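Local coordinates for surface presentation of antigens protein SpaO (Shigella flexneri, PDB 4TT9) that is required for Shigella invasion and secretion of the Ipa proteins, this chain being its C-terminal SpoA domain, a FliN-like piece of the type III secretion C-ring, at residues K45-D48 against D49-K52. Numbering follows the deposited sequence.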
ATOM      1  N   LYS B  45       2.628  13.828  -5.701  1.00 65.30           N
ATOM      2  CA  LYS B  45       1.217  14.128  -5.605  1.00 62.50           C
ATOM      3  C   LYS B  45       0.424  12.976  -6.187  1.00 58.68           C
ATOM      4  O   LYS B  45       0.460  12.731  -7.396  1.00 63.23           O
ATOM      5  CB  LYS B  45       0.928  15.419  -6.369  1.00 67.04           C
ATOM      6  CG  LYS B  45      -0.509  15.864  -6.323  1.00 61.07           C
ATOM      7  CD  LYS B  45      -0.931  16.230  -4.933  1.00 52.06           C
ATOM      8  CE  LYS B  45      -2.390  16.527  -4.939  1.00 53.37           C
ATOM      9  NZ  LYS B  45      -3.030  15.567  -5.855  1.00 55.85           N
ATOM     10  N   PHE B  46      -0.262  12.244  -5.317  1.00 54.76           N
ATOM     11  CA  PHE B  46      -1.172  11.206  -5.769  1.00 58.59           C
ATOM     12  C   PHE B  46      -2.392  11.889  -6.343  1.00 62.47           C
ATOM     13  O   PHE B  46      -2.618  13.070  -6.080  1.00 68.88           O
ATOM     14  CB  PHE B  46      -1.636  10.346  -4.597  1.00 56.21           C
ATOM     15  CG  PHE B  46      -0.527   9.643  -3.869  1.00 52.30           C
ATOM     16  CD1 PHE B  46       0.516   9.045  -4.559  1.00 51.11           C
ATOM     17  CD2 PHE B  46      -0.536   9.576  -2.482  1.00 47.87           C
ATOM     18  CE1 PHE B  46       1.531   8.400  -3.870  1.00 47.08           C
ATOM     19  CE2 PHE B  46       0.473   8.938  -1.792  1.00 40.42           C
ATOM     20  CZ  PHE B  46       1.504   8.349  -2.483  1.00 43.33           C
ATOM     21  N   PRO B  47      -3.188  11.154  -7.132  1.00 60.65           N
ATOM     22  CA  PRO B  47      -4.544  11.622  -7.438  1.00 59.72           C
ATOM     23  C   PRO B  47      -5.395  11.623  -6.169  1.00 62.37           C
ATOM     24  O   PRO B  47      -4.913  11.217  -5.111  1.00 61.91           O
ATOM     25  CB  PRO B  47      -5.066  10.561  -8.405  1.00 58.56           C
ATOM     26  CG  PRO B  47      -3.848   9.987  -9.038  1.00 61.51           C
ATOM     27  CD  PRO B  47      -2.799   9.998  -7.959  1.00 61.22           C
ATOM     28  N   ASP B  48      -6.644  12.066  -6.275  1.00 66.39           N
ATOM     29  CA  ASP B  48      -7.545  12.124  -5.124  1.00 69.62           C
ATOM     30  C   ASP B  48      -8.309  10.808  -4.905  1.00 69.32           C
ATOM     31  O   ASP B  48      -9.020  10.641  -3.910  1.00 65.98           O
ATOM     32  CB  ASP B  48      -8.519  13.288  -5.286  1.00 74.30           C
ATOM     33  CG  ASP B  48      -8.782  13.621  -6.740  1.00 78.77           C
ATOM     34  OD1 ASP B  48      -8.641  12.717  -7.593  1.00 78.91           O
ATOM     35  OD2 ASP B  48      -9.131  14.786  -7.031  1.00 79.53           O
ATOM     36  N   ASP B  49      -8.152   9.878  -5.840  1.00 69.42           N
ATOM     37  CA  ASP B  49      -8.761   8.568  -5.715  1.00 69.94           C
ATOM     38  C   ASP B  49      -7.774   7.608  -5.101  1.00 65.49           C
ATOM     39  O   ASP B  49      -7.891   6.399  -5.270  1.00 70.48           O
ATOM     40  CB  ASP B  49      -9.167   8.045  -7.086  1.00 77.75           C
ATOM     41  CG  ASP B  49     -10.081   8.984  -7.805  1.00 86.37           C
ATOM     42  OD1 ASP B  49      -9.841  10.201  -7.711  1.00 91.46           O
ATOM     43  OD2 ASP B  49     -11.040   8.514  -8.450  1.00 88.63           O
ATOM     44  N   ILE B  50      -6.790   8.137  -4.392  1.00 60.09           N
ATOM     45  CA  ILE B  50      -5.701   7.290  -3.932  1.00 54.46           C
ATOM     46  C   ILE B  50      -6.037   6.607  -2.619  1.00 54.04           C
ATOM     47  O   ILE B  50      -5.459   5.576  -2.296  1.00 53.29           O
ATOM     48  CB  ILE B  50      -4.368   8.069  -3.827  1.00 45.05           C
ATOM     49  CG1 ILE B  50      -3.194   7.138  -4.120  1.00 38.17           C
ATOM     50  CG2 ILE B  50      -4.224   8.763  -2.476  1.00 46.25           C
ATOM     51  CD1 ILE B  50      -3.079   6.787  -5.573  1.00 34.96           C
ATOM     52  N   VAL B  51      -6.974   7.178  -1.869  1.00 48.98           N
ATOM     53  CA  VAL B  51      -7.336   6.615  -0.579  1.00 40.66           C
ATOM     54  C   VAL B  51      -8.558   5.709  -0.739  1.00 39.92           C
ATOM     55  O   VAL B  51      -8.893   4.919   0.145  1.00 39.88           O
ATOM     56  CB  VAL B  51      -7.583   7.729   0.457  1.00 37.66           C
ATOM     57  CG1 VAL B  51      -6.269   8.297   0.938  1.00 29.64           C
ATOM     58  CG2 VAL B  51      -8.438   8.841  -0.142  1.00 39.99           C
ATOM     59  N   LYS B  52      -9.200   5.820  -1.896  1.00 39.14           N
ATOM     60  CA  LYS B  52     -10.431   5.103  -2.176  1.00 43.53           C
ATOM     61  C   LYS B  52     -10.220   3.925  -3.121  1.00 50.17           C
ATOM     62  O   LYS B  52     -11.174   3.226  -3.469  1.00 53.83           O
ATOM     63  CB  LYS B  52     -11.450   6.061  -2.784  1.00 48.26           C
ATOM     64  CG  LYS B  52     -11.844   7.207  -1.871  1.00 48.76           C
ATOM     65  CD  LYS B  52     -12.524   6.698  -0.611  1.00 47.86           C
ATOM     66  CE  LYS B  52     -12.925   7.848   0.291  1.00 52.50           C
ATOM     67  NZ  LYS B  52     -13.210   7.369   1.668  1.00 55.99           N
TER
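Ile50 lays its CG1 branch against the root of the Phe46 side chain, CG1 sitting 3.6 Å from Phe46 CB, while its CG2 methyl comes within 3.8 Å of CD2 on the ring. The two side chains cross at about a right angle. In Phe46, CG stands anti to the carbonyl carbon (chi1 -60°), and the ring rises on the same side of the chain as the isoleucine four residues on. Ile50 CD1 reaches on past Phe46 CB to Pro47 CD, 4.0 Å away, and Ile50 CB rests on the Pro47 carbonyl, 3.4 Å from O. The chain runs extended through Phe46 and Pro47 and turns at Asp48 and Asp49, which brings Ile50 back against both. Asp48 and Asp49 lie on the exposed side, their carboxylates side by side with planes 51° apart and OD1 of Asp48 only 2.8 Å from OD1 of Asp49; one of the two may carry a proton, which would ease the repulsion. Lys45 curls forward along the chain, and its NZ donates a short hydrogen bond to Phe46 O (2.5 Å), nearly in line with the C=O (173°). Leu26 of strand 18-31 packs on Phe46 and Ile50, while Ile77 and Tyr75 of the second subunit pack on Phe46 and Ile50 respectively. This is a turning connection from strand 43-45 towards strand 54-58, its hydrophobic side buried at the dimer interface of two SpoA domains, where the sheet continues between subunits.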